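Xaa-Pro dipeptidase (Pyrococcus horikoshii, PDB 1WY2) probably splits dipeptides that carry a C-terminal proline behind a nonpolar residue, as a dimeric metal-dependent hydrolase that uses two cobalt ions per subunit. Local coordinates at residues R125-S129 and R308-V312; I135-C140 and Y217-S222; D144-M148 and L343-E347; H283-H287 and P297-Q301. One frame throughout, in Å; residues are numbered along the deposited sequence. Where two conformers were deposited one is given.

Contact 1 of 4, residues R125-S129 and R308-V312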
loop_
_atom_site.group_PDB
_atom_site.type_symbol
_atom_site.label_atom_id
_atom_site.label_comp_id
_atom_site.label_asym_id
_atom_site.label_seq_id
_atom_site.Cartn_x
_atom_site.Cartn_y
_atom_site.Cartn_z
ATOM N N ARG A 125 14.885 -13.786 -5.448
ATOM C CA ARG A 125 14.872 -12.341 -5.233
ATOM C C ARG A 125 15.947 -11.767 -4.312
ATOM O O ARG A 125 16.327 -10.607 -4.461
ATOM C CB ARG A 125 13.487 -11.901 -4.741
ATOM C CG ARG A 125 12.423 -11.874 -5.845
ATOM C CD ARG A 125 11.044 -11.522 -5.296
ATOM N NE ARG A 125 11.041 -10.232 -4.611
ATOM C CZ ARG A 125 10.079 -9.826 -3.788
ATOM N NH1 ARG A 125 9.032 -10.605 -3.546
ATOM N NH2 ARG A 125 10.175 -8.647 -3.188
ATOM N N ILE A 126 16.442 -12.575 -3.382
ATOM C CA ILE A 126 17.453 -12.122 -2.427
ATOM C C ILE A 126 18.809 -11.786 -3.059
ATOM O O ILE A 126 19.602 -11.045 -2.479
ATOM C CB ILE A 126 17.640 -13.166 -1.299
ATOM C CG1 ILE A 126 18.275 -12.498 -0.073
ATOM C CG2 ILE A 126 18.482 -14.332 -1.798
ATOM C CD1 ILE A 126 18.235 -13.353 1.187
ATOM N N ILE A 127 19.071 -12.337 -4.241
ATOM C CA ILE A 127 20.314 -12.064 -4.959
ATOM C C ILE A 127 19.954 -11.224 -6.180
ATOM O O ILE A 127 19.248 -11.690 -7.073
ATOM C CB ILE A 127 20.998 -13.363 -5.433
ATOM C CG1 ILE A 127 21.255 -14.287 -4.237
ATOM C CG2 ILE A 127 22.303 -13.026 -6.162
ATOM C CD1 ILE A 127 22.094 -13.674 -3.128
ATOM N N LYS A 128 20.429 -9.981 -6.214
ATOM C CA LYS A 128 20.132 -9.087 -7.327
ATOM C C LYS A 128 21.095 -9.264 -8.498
ATOM O O LYS A 128 22.293 -9.489 -8.307
ATOM C CB LYS A 128 20.167 -7.620 -6.865
ATOM C CG LYS A 128 18.873 -7.107 -6.229
ATOM C CD LYS A 128 18.526 -7.846 -4.945
ATOM C CE LYS A 128 17.245 -7.296 -4.322
ATOM N NZ LYS A 128 16.773 -8.135 -3.168
ATOM N N SER A 129 20.555 -9.162 -9.705
ATOM C CA SER A 129 21.353 -9.277 -10.920
ATOM C C SER A 129 21.999 -7.917 -11.170
ATOM O O SER A 129 21.607 -6.918 -10.564
ATOM C CB SER A 129 20.460 -9.635 -12.108
ATOM O OG SER A 129 19.564 -8.573 -12.413
ATOM N N ARG A 308 25.477 -12.860 1.220
ATOM C CA ARG A 308 26.154 -13.273 0.003
ATOM C C ARG A 308 26.222 -12.127 -0.991
ATOM O O ARG A 308 25.415 -11.194 -0.952
ATOM C CB ARG A 308 25.430 -14.457 -0.655
ATOM C CG ARG A 308 25.123 -15.635 0.270
ATOM C CD ARG A 308 26.346 -16.478 0.547
ATOM N NE ARG A 308 26.034 -17.679 1.322
ATOM C CZ ARG A 308 26.934 -18.447 1.928
ATOM N NH1 ARG A 308 28.226 -18.152 1.862
ATOM N NH2 ARG A 308 26.537 -19.509 2.617
ATOM N N GLU A 309 27.198 -12.214 -1.884
ATOM C CA GLU A 309 27.405 -11.220 -2.925
ATOM C C GLU A 309 26.103 -11.059 -3.711
ATOM O O GLU A 309 25.484 -12.046 -4.113
ATOM C CB GLU A 309 28.520 -11.704 -3.856
ATOM C CG GLU A 309 29.133 -10.643 -4.742
ATOM C CD GLU A 309 30.129 -11.232 -5.726
ATOM O OE1 GLU A 309 30.773 -12.250 -5.386
ATOM O OE2 GLU A 309 30.275 -10.674 -6.831
ATOM N N GLY A 310 25.681 -9.817 -3.920
ATOM C CA GLY A 310 24.459 -9.581 -4.665
ATOM C C GLY A 310 23.282 -9.184 -3.799
ATOM O O GLY A 310 22.257 -8.732 -4.315
ATOM N N MET A 311 23.406 -9.362 -2.488
ATOM C CA MET A 311 22.315 -8.977 -1.601
ATOM C C MET A 311 22.318 -7.466 -1.417
ATOM O O MET A 311 23.373 -6.827 -1.416
ATOM C CB MET A 311 22.446 -9.672 -0.244
ATOM C CG MET A 311 22.151 -11.164 -0.297
ATOM S SD MET A 311 22.141 -11.900 1.340
ATOM C CE MET A 311 21.873 -13.614 0.943
ATOM N N VAL A 312 21.128 -6.894 -1.283
ATOM C CA VAL A 312 20.989 -5.460 -1.084
ATOM C C VAL A 312 20.229 -5.283 0.219
ATOM O O VAL A 312 19.097 -5.745 0.353
ATOM C CB VAL A 312 20.209 -4.803 -2.235
ATOM C CG1 VAL A 312 19.997 -3.325 -1.944
ATOM C CG2 VAL A 312 20.981 -4.973 -3.548
HETATM O O HOH W 1 18.791 -8.819 -1.084
#

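Contact 2 of 4, residues I135-C140 and Y217-S222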
loop_
_atom_site.group_PDB
_atom_site.type_symbol
_atom_site.label_atom_id
_atom_site.label_comp_id
_atom_site.label_asym_id
_atom_site.label_seq_id
_atom_site.Cartn_x
_atom_site.Cartn_y
_atom_site.Cartn_z
ATOM N N ILE A 135 19.230 -0.495 -11.477
ATOM C CA ILE A 135 17.956 0.179 -11.249
ATOM C C ILE A 135 17.877 0.666 -9.804
ATOM O O ILE A 135 17.476 1.799 -9.543
ATOM C CB ILE A 135 16.758 -0.754 -11.525
ATOM C CG1 ILE A 135 16.841 -1.304 -12.952
ATOM C CG2 ILE A 135 15.451 0.018 -11.349
ATOM C CD1 ILE A 135 15.687 -2.223 -13.327
ATOM N N ILE A 136 18.263 -0.193 -8.865
ATOM C CA ILE A 136 18.233 0.181 -7.455
ATOM C C ILE A 136 19.192 1.346 -7.200
ATOM O O ILE A 136 18.874 2.271 -6.453
ATOM C CB ILE A 136 18.618 -1.012 -6.552
ATOM C CG1 ILE A 136 17.500 -2.057 -6.580
ATOM C CG2 ILE A 136 18.876 -0.533 -5.127
ATOM C CD1 ILE A 136 17.918 -3.424 -6.071
ATOM N N GLU A 137 20.363 1.311 -7.831
ATOM C CA GLU A 137 21.332 2.387 -7.637
ATOM C C GLU A 137 20.765 3.719 -8.124
ATOM O O GLU A 137 20.988 4.758 -7.500
ATOM C CB GLU A 137 22.649 2.057 -8.356
ATOM C CG GLU A 137 23.741 3.104 -8.165
ATOM C CD GLU A 137 25.137 2.503 -8.133
ATOM O OE1 GLU A 137 25.388 1.534 -8.882
ATOM O OE2 GLU A 137 25.986 3.008 -7.366
ATOM N N LYS A 138 20.022 3.695 -9.228
ATOM C CA LYS A 138 19.429 4.926 -9.746
ATOM C C LYS A 138 18.350 5.432 -8.788
ATOM O O LYS A 138 18.202 6.639 -8.588
ATOM C CB LYS A 138 18.824 4.698 -11.137
ATOM C CG LYS A 138 18.461 5.984 -11.866
ATOM C CD LYS A 138 19.712 6.800 -12.168
ATOM C CE LYS A 138 19.405 8.042 -12.990
ATOM N NZ LYS A 138 20.673 8.762 -13.323
ATOM N N ALA A 139 17.596 4.511 -8.194
ATOM C CA ALA A 139 16.554 4.895 -7.246
ATOM C C ALA A 139 17.225 5.560 -6.047
ATOM O O ALA A 139 16.691 6.503 -5.460
ATOM C CB ALA A 139 15.765 3.666 -6.791
ATOM N N CYS A 140 18.401 5.060 -5.686
ATOM C CA CYS A 140 19.142 5.616 -4.563
ATOM C C CYS A 140 19.677 6.999 -4.919
ATOM O O CYS A 140 19.807 7.862 -4.053
ATOM C CB CYS A 140 20.296 4.688 -4.171
ATOM S SG CYS A 140 19.773 3.146 -3.367
ATOM N N TYR A 217 11.436 3.409 -8.249
ATOM C CA TYR A 217 11.872 3.764 -9.593
ATOM C C TYR A 217 11.932 2.524 -10.467
ATOM O O TYR A 217 12.663 1.579 -10.170
ATOM C CB TYR A 217 13.258 4.407 -9.516
ATOM C CG TYR A 217 13.883 4.752 -10.851
ATOM C CD1 TYR A 217 13.464 5.865 -11.574
ATOM C CD2 TYR A 217 14.919 3.978 -11.373
ATOM C CE1 TYR A 217 14.068 6.207 -12.786
ATOM C CE2 TYR A 217 15.528 4.307 -12.581
ATOM C CZ TYR A 217 15.100 5.423 -13.280
ATOM O OH TYR A 217 15.712 5.756 -14.470
ATOM N N GLN A 218 11.160 2.539 -11.547
ATOM C CA GLN A 218 11.126 1.419 -12.467
ATOM C C GLN A 218 11.010 0.084 -11.729
ATOM O O GLN A 218 11.759 -0.862 -11.985
ATOM C CB GLN A 218 12.357 1.472 -13.381
ATOM C CG GLN A 218 12.234 2.575 -14.439
ATOM C CD GLN A 218 13.513 2.845 -15.215
ATOM O OE1 GLN A 218 14.251 1.928 -15.568
ATOM N NE2 GLN A 218 13.767 4.117 -15.503
ATOM N N HIS A 219 10.056 0.049 -10.796
ATOM C CA HIS A 219 9.725 -1.130 -9.999
ATOM C C HIS A 219 10.611 -1.465 -8.802
ATOM O O HIS A 219 10.233 -2.297 -7.971
ATOM C CB HIS A 219 9.620 -2.351 -10.917
ATOM C CG HIS A 219 8.523 -2.244 -11.928
ATOM N ND1 HIS A 219 7.189 -2.346 -11.592
ATOM C CD2 HIS A 219 8.558 -2.009 -13.261
ATOM C CE1 HIS A 219 6.451 -2.177 -12.675
ATOM N NE2 HIS A 219 7.258 -1.972 -13.701
ATOM N N TYR A 220 11.769 -0.821 -8.694
ATOM C CA TYR A 220 12.657 -1.091 -7.569
ATOM C C TYR A 220 12.698 0.053 -6.570
ATOM O O TYR A 220 12.383 1.192 -6.899
ATOM C CB TYR A 220 14.060 -1.450 -8.065
ATOM C CG TYR A 220 14.081 -2.832 -8.675
ATOM C CD1 TYR A 220 13.572 -3.054 -9.953
ATOM C CD2 TYR A 220 14.522 -3.933 -7.941
ATOM C CE1 TYR A 220 13.494 -4.337 -10.486
ATOM C CE2 TYR A 220 14.447 -5.230 -8.465
ATOM C CZ TYR A 220 13.929 -5.419 -9.741
ATOM O OH TYR A 220 13.825 -6.684 -10.270
ATOM N N ASN A 221 13.088 -0.266 -5.341
ATOM C CA ASN A 221 13.110 0.716 -4.264
ATOM C C ASN A 221 14.473 1.172 -3.767
ATOM O O ASN A 221 15.499 0.557 -4.051
ATOM C CB ASN A 221 12.321 0.152 -3.077
ATOM C CG ASN A 221 10.851 -0.048 -3.398
ATOM O OD1 ASN A 221 10.047 0.871 -3.265
ATOM N ND2 ASN A 221 10.495 -1.253 -3.837
ATOM N N SER A 222 14.454 2.274 -3.018
ATOM C CA SER A 222 15.647 2.847 -2.399
ATOM C C SER A 222 15.210 3.257 -0.992
ATOM O O SER A 222 14.016 3.415 -0.726
ATOM C CB SER A 222 16.154 4.061 -3.185
ATOM O OG SER A 222 15.134 5.027 -3.354
#

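Contact 3 of 4, residues D144-M148 and L343-E347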
loop_
_atom_site.group_PDB
_atom_site.type_symbol
_atom_site.label_atom_id
_atom_site.label_comp_id
_atom_site.label_asym_id
_atom_site.label_seq_id
_atom_site.Cartn_x
_atom_site.Cartn_y
_atom_site.Cartn_z
ATOM N N ASP A 144 18.970 10.260 -2.836
ATOM C CA ASP A 144 20.028 11.165 -2.380
ATOM C C ASP A 144 19.652 12.606 -2.716
ATOM O O ASP A 144 19.817 13.511 -1.898
ATOM C CB ASP A 144 21.373 10.827 -3.043
ATOM C CG ASP A 144 22.111 9.697 -2.344
ATOM O OD1 ASP A 144 22.084 9.643 -1.094
ATOM O OD2 ASP A 144 22.739 8.874 -3.045
ATOM N N LYS A 145 19.148 12.818 -3.927
ATOM C CA LYS A 145 18.747 14.157 -4.349
ATOM C C LYS A 145 17.617 14.679 -3.471
ATOM O O LYS A 145 17.561 15.869 -3.153
ATOM C CB LYS A 145 18.299 14.147 -5.813
ATOM C CG LYS A 145 19.437 13.987 -6.803
ATOM C CD LYS A 145 18.926 13.986 -8.230
ATOM C CE LYS A 145 20.084 13.927 -9.214
ATOM N NZ LYS A 145 19.604 13.938 -10.626
ATOM N N ALA A 146 16.721 13.781 -3.074
ATOM C CA ALA A 146 15.591 14.166 -2.238
ATOM C C ALA A 146 16.059 14.577 -0.846
ATOM O O ALA A 146 15.572 15.556 -0.288
ATOM C CB ALA A 146 14.595 13.018 -2.141
ATOM N N VAL A 147 17.003 13.827 -0.290
ATOM C CA VAL A 147 17.523 14.145 1.035
ATOM C C VAL A 147 18.242 15.492 1.024
ATOM O O VAL A 147 18.094 16.290 1.951
ATOM C CB VAL A 147 18.493 13.055 1.532
ATOM C CG1 VAL A 147 19.145 13.491 2.841
ATOM C CG2 VAL A 147 17.735 11.750 1.735
ATOM N N MET A 148 19.022 15.746 -0.023
ATOM C CA MET A 148 19.740 17.013 -0.120
ATOM C C MET A 148 18.750 18.159 -0.239
ATOM O O MET A 148 18.963 19.233 0.325
ATOM C CB MET A 148 20.691 17.016 -1.321
ATOM C CG MET A 148 21.886 16.078 -1.177
ATOM S SD MET A 148 22.900 16.381 0.294
ATOM C CE MET A 148 23.816 17.870 -0.208
ATOM N N LEU A 343 25.096 2.284 -1.896
ATOM C CA LEU A 343 24.325 2.714 -3.061
ATOM C C LEU A 343 23.809 4.131 -2.832
ATOM O O LEU A 343 23.680 4.912 -3.775
ATOM C CB LEU A 343 23.180 1.736 -3.338
ATOM C CG LEU A 343 23.640 0.290 -3.576
ATOM C CD1 LEU A 343 22.437 -0.572 -3.938
ATOM C CD2 LEU A 343 24.675 0.241 -4.701
ATOM N N THR A 344 23.502 4.451 -1.575
ATOM C CA THR A 344 23.088 5.802 -1.214
ATOM C C THR A 344 24.426 6.440 -0.850
ATOM O O THR A 344 25.196 5.871 -0.076
ATOM C CB THR A 344 22.118 5.806 -0.014
ATOM O OG1 THR A 344 22.589 4.908 0.999
ATOM C CG2 THR A 344 20.731 5.388 -0.466
ATOM N N LYS A 345 24.709 7.611 -1.407
ATOM C CA LYS A 345 26.009 8.244 -1.190
ATOM C C LYS A 345 26.052 9.576 -0.446
ATOM O O LYS A 345 27.125 10.152 -0.274
ATOM C CB LYS A 345 26.693 8.400 -2.550
ATOM C CG LYS A 345 26.711 7.103 -3.356
ATOM C CD LYS A 345 27.122 7.325 -4.803
ATOM C CE LYS A 345 26.997 6.034 -5.605
ATOM N NZ LYS A 345 27.353 6.236 -7.043
ATOM N N THR A 346 24.902 10.068 -0.007
ATOM C CA THR A 346 24.857 11.338 0.713
ATOM C C THR A 346 25.750 11.309 1.950
ATOM O O THR A 346 25.848 10.288 2.630
ATOM C CB THR A 346 23.420 11.673 1.153
ATOM O OG1 THR A 346 22.601 11.871 -0.004
ATOM C CG2 THR A 346 23.401 12.937 2.002
ATOM N N GLU A 347 26.403 12.434 2.239
ATOM C CA GLU A 347 27.275 12.527 3.409
ATOM C C GLU A 347 26.507 12.123 4.664
ATOM O O GLU A 347 25.329 12.442 4.809
ATOM C CB GLU A 347 27.799 13.960 3.566
ATOM C CG GLU A 347 28.568 14.210 4.855
ATOM C CD GLU A 347 29.836 13.383 4.962
ATOM O OE1 GLU A 347 30.035 12.732 6.010
ATOM O OE2 GLU A 347 30.637 13.387 4.002
HETATM O O HOH W 2 23.090 7.257 -5.144
#

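Contact 4 of 4, residues H283-H287 and P297-Q301. With ZN (zinc ion), chain E.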
loop_
_atom_site.group_PDB
_atom_site.type_symbol
_atom_site.label_atom_id
_atom_site.label_comp_id
_atom_site.label_asym_id
_atom_site.label_seq_id
_atom_site.Cartn_x
_atom_site.Cartn_y
_atom_site.Cartn_z
ATOM N N HIS A 283 14.828 -1.364 17.258
ATOM C CA HIS A 283 14.439 -2.012 16.015
ATOM C C HIS A 283 15.646 -2.724 15.431
ATOM O O HIS A 283 16.757 -2.573 15.932
ATOM C CB HIS A 283 13.843 -1.004 15.013
ATOM C CG HIS A 283 14.750 0.134 14.656
ATOM N ND1 HIS A 283 15.877 -0.022 13.877
ATOM C CD2 HIS A 283 14.665 1.457 14.934
ATOM C CE1 HIS A 283 16.447 1.156 13.689
ATOM N NE2 HIS A 283 15.730 2.070 14.321
ATOM N N SER A 284 15.421 -3.520 14.392
ATOM C CA SER A 284 16.496 -4.259 13.749
ATOM C C SER A 284 17.462 -3.308 13.054
ATOM O O SER A 284 17.122 -2.161 12.770
ATOM C CB SER A 284 15.915 -5.236 12.725
ATOM O OG SER A 284 15.172 -4.546 11.737
ATOM N N LEU A 285 18.668 -3.790 12.775
ATOM C CA LEU A 285 19.668 -2.967 12.112
ATOM C C LEU A 285 19.285 -2.636 10.674
ATOM O O LEU A 285 19.643 -1.582 10.161
ATOM C CB LEU A 285 21.026 -3.672 12.115
ATOM C CG LEU A 285 22.152 -2.915 11.403
ATOM C CD1 LEU A 285 22.391 -1.577 12.099
ATOM C CD2 LEU A 285 23.422 -3.762 11.412
ATOM N N GLY A 286 18.559 -3.537 10.018
ATOM C CA GLY A 286 18.189 -3.272 8.641
ATOM C C GLY A 286 17.301 -4.305 7.990
ATOM O O GLY A 286 16.839 -5.248 8.634
ATOM N N HIS A 287 17.078 -4.127 6.694
ATOM C CA HIS A 287 16.213 -5.015 5.929
ATOM C C HIS A 287 16.652 -5.042 4.473
ATOM O O HIS A 287 17.308 -4.116 3.993
ATOM C CB HIS A 287 14.769 -4.501 6.012
ATOM C CG HIS A 287 14.616 -3.066 5.600
ATOM N ND1 HIS A 287 14.494 -2.675 4.282
ATOM C CD2 HIS A 287 14.637 -1.925 6.328
ATOM C CE1 HIS A 287 14.450 -1.355 4.218
ATOM N NE2 HIS A 287 14.538 -0.876 5.446
ATOM N N PRO A 297 17.137 -10.097 3.298
ATOM C CA PRO A 297 16.896 -10.730 4.594
ATOM C C PRO A 297 16.649 -9.664 5.648
ATOM O O PRO A 297 16.891 -8.477 5.416
ATOM C CB PRO A 297 18.201 -11.464 4.855
ATOM C CG PRO A 297 19.209 -10.465 4.354
ATOM C CD PRO A 297 18.586 -9.985 3.040
ATOM N N ARG A 298 16.151 -10.086 6.800
ATOM C CA ARG A 298 15.944 -9.167 7.904
ATOM C C ARG A 298 17.303 -9.117 8.592
ATOM O O ARG A 298 17.861 -10.154 8.937
ATOM C CB ARG A 298 14.893 -9.718 8.870
ATOM C CG ARG A 298 13.459 -9.436 8.462
ATOM C CD ARG A 298 12.467 -10.232 9.305
ATOM N NE ARG A 298 12.856 -10.359 10.711
ATOM C CZ ARG A 298 13.151 -9.346 11.524
ATOM N NH1 ARG A 298 13.112 -8.094 11.087
ATOM N NH2 ARG A 298 13.476 -9.587 12.787
ATOM N N VAL A 299 17.856 -7.921 8.757
ATOM C CA VAL A 299 19.150 -7.791 9.416
ATOM C C VAL A 299 18.842 -7.537 10.879
ATOM O O VAL A 299 18.754 -6.393 11.319
ATOM C CB VAL A 299 19.961 -6.620 8.829
ATOM C CG1 VAL A 299 21.353 -6.585 9.446
ATOM C CG2 VAL A 299 20.059 -6.778 7.316
ATOM N N SER A 300 18.669 -8.622 11.625
ATOM C CA SER A 300 18.324 -8.527 13.036
ATOM C C SER A 300 18.902 -9.673 13.848
ATOM O O SER A 300 19.548 -10.573 13.315
ATOM C CB SER A 300 16.809 -8.560 13.193
ATOM O OG SER A 300 16.330 -9.859 12.891
ATOM N N GLN A 301 18.632 -9.633 15.147
ATOM C CA GLN A 301 19.091 -10.655 16.077
ATOM C C GLN A 301 18.353 -11.975 15.878
ATOM O O GLN A 301 18.755 -13.002 16.423
ATOM C CB GLN A 301 18.873 -10.181 17.516
ATOM C CG GLN A 301 19.875 -9.153 18.004
ATOM C CD GLN A 301 21.291 -9.698 18.043
ATOM O OE1 GLN A 301 21.628 -10.528 18.891
ATOM N NE2 GLN A 301 22.135 -9.222 17.129
HETATM ZN ZN ZN E . 14.917 1.119 5.948
#

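Contact 1 of 4, residues R125-S129 and R308-V312
The peptide carbonyl of Gly310 takes the backbone N-H of Lys128 from above its plane, the donor standing 43° out of it, yet the bond is short and nearly straight, with Lys128 N to Gly310 O at 2.9 Å. The carbonyl of Ile126 has company of another kind. Met311 CA sends a C-H...O contact to Ile126 O at 3.5 Å, and Met311 CG lies close to the same oxygen. A water is hydrogen-bonded to Ile126 O at 2.7 Å. This water also accepts from Lys128 NZ and Val312 N, and so ties both segments together. The amine gets there because the lysine chain bends at its second torsion (chi2 63°), which turns Lys128 NZ back to Arg125 O at 2.8 Å. The amine of Lys128 also forms a salt bridge with Glu295. On the way, Lys128 CG and CD pass Val312 CG2 at about a right angle. The extended Met311 chain runs at a slant across Ile126 and Ile127: its CE reaches Ile126 CD1 at 3.7 Å, while Met311 CG lies 3.8 Å from Ile127 CD1. Gly310 has little choice of identity, since a CB there would collide with Ile127 CG2 and with the preceding carbonyl oxygen. The result is a type II beta turn, Arg308 to Met311, with glycine at its third position, set against the loop that joins helix 118-125 to helix 130-153, just where the chain enters strand 312-321 of the metallopeptidase domain.

Contact 2 of 4, residues I135-C140 and Y217-S222
Ile135 and Ile136, consecutive residues of helix 130-153, both pack against Tyr220; they share one conformer, but their different positions on the helix present different branches. In Ile135, CG2 stands anti to the backbone N while CG1 lies beside it (chi1 -56°); the CG2 methyl meets the hairpin 3.4 Å from Tyr217 O and 3.9 Å from Tyr220 CB, and CD1 comes near Tyr220 CD1. Ile136 uses CG1, which meets Tyr220 CD2 at 3.8 Å, and its CG2 covers Asn221 O, a buried carbonyl oxygen with no polar partner. Tyr217 crosses Lys138 obliquely: its CG is anti to the backbone N (chi1 176°), which carries CE2 to 3.5 Å from Lys138 CG. The lysine then bends at chi2 and carries its amine away to Glu141. Gln218 CG sits over the centre of one face of the Tyr217 ring, and Ile135 O lies at its edge. Further along, Ala139 CB packs on Ser222 CB at 3.6 Å. A serine in place of Tyr220 would probably leave both isoleucines without their aromatic partner and Glu132 without the hydroxyl it now bonds. Tyr217 and Tyr220 exchange two backbone hydrogen bonds around a type I' turn, the mark of a tight two-residue beta hairpin; here it links strands 208-217 and 220-229, packed against helix 130-153, and the second strand goes on to the metal ligand Asp223.

Contact 3 of 4, residues D144-M148 and L343-E347
Asp144 OD1 is gripped twice by one residue: Thr346 OG1 donates to it at a short 2.5 Å, and Thr346 N donates to the same OD1 at 3.1 Å. Both donors come from the same face of the carboxylate, the hydroxyl 44° out of its plane and the amide more steeply above. The second oxygen is held differently. Lys345 N approaches Asp144 OD2 on the syn side, somewhat tilted from the carboxylate plane, in a bond of 2.9 Å that is virtually straight at 179°. A water donates to Asp144 OD2 at 2.7 Å and also to Leu343 O at 2.8 Å, which adds an indirect link to the loop. The aspartate projects into this group of donors because its CG lies anti to the carbonyl carbon, beside the backbone N (chi1 -83°), which directs the carboxylate to the loop. Beside the polar core, the folded chain of Met148 slides past Thr346, its SD 3.9 Å from Thr346 CG2. Lys345 contributes its backbone here, while its amine makes a long, weak ion pair with Glu137. The threonine's own carbonyl is taken up by Arg226 and Arg342. With two amides, a hydroxyl and a water all donating, the carboxylate is likely to stay ionised and to be fixed in rotation, a single side chain pinning the backbone of the loop after strand 339-342 to the helix.

Contact 4 of 4, residues H283-H287 and P297-Q301
Leu285 and Val299 cross obliquely, and the two branches of the valine have separate tasks. CG1, anti to the backbone N (chi1 -175°), lies 4.0 Å from Leu285 CB and as near to that leucine's CD2, while CG2 rests against the Gly286 peptide, 3.8 Å from Gly286 C. Backbone bonds fix this meeting. Gly286 and Val299 form a hydrogen-bonded pair of the antiparallel strands: Gly286 N donates to Val299 O at 3.1 Å, and Val299 N returns a bond to Gly286 O at 2.9 Å. Cut back to alanine, Val299 would lose both methyls, which is likely to leave Leu285 and the glycine peptide without their cover and open a gap toward Ile313. His287 is turned to the other face of the ribbon from Val299. Its CG sits between the backbone N and the carbonyl carbon (chi1 54°), and the ring points NE2 at a zinc ion 2.1 Å away, with His294 and His287 meeting edge-to-face. Leu285 and Gly286 together face Val299, a classic beta bulge in an antiparallel hairpin; its histidine joins Asp223, Glu316 and Glu330 at one metal of the two-metal centre of M24 peptidases.

Contacts 1, 2 and 4 are largely buried, whereas contact 3 is only partly so and lies farthest from the centre of the chain. Contacts 2 and 3 use successive parts of helix 130-153, and they meet where Leu343 packs on Ile136 and Cys140. Contact 1 joins this core through Lys128 and Val312, both against Ile136, and reaches contact 4 through Ile126 on Pro297. Chemistry follows place: contact 2 has no hydrogen bond across it and rests on apolar contacts, contact 1 mixes apolar chains with a backbone hydrogen bond and a bridging water, contact 3 depends on one aspartate carboxylate, and contact 4 combines strand pairing with metal binding, alone in supplying a ligand.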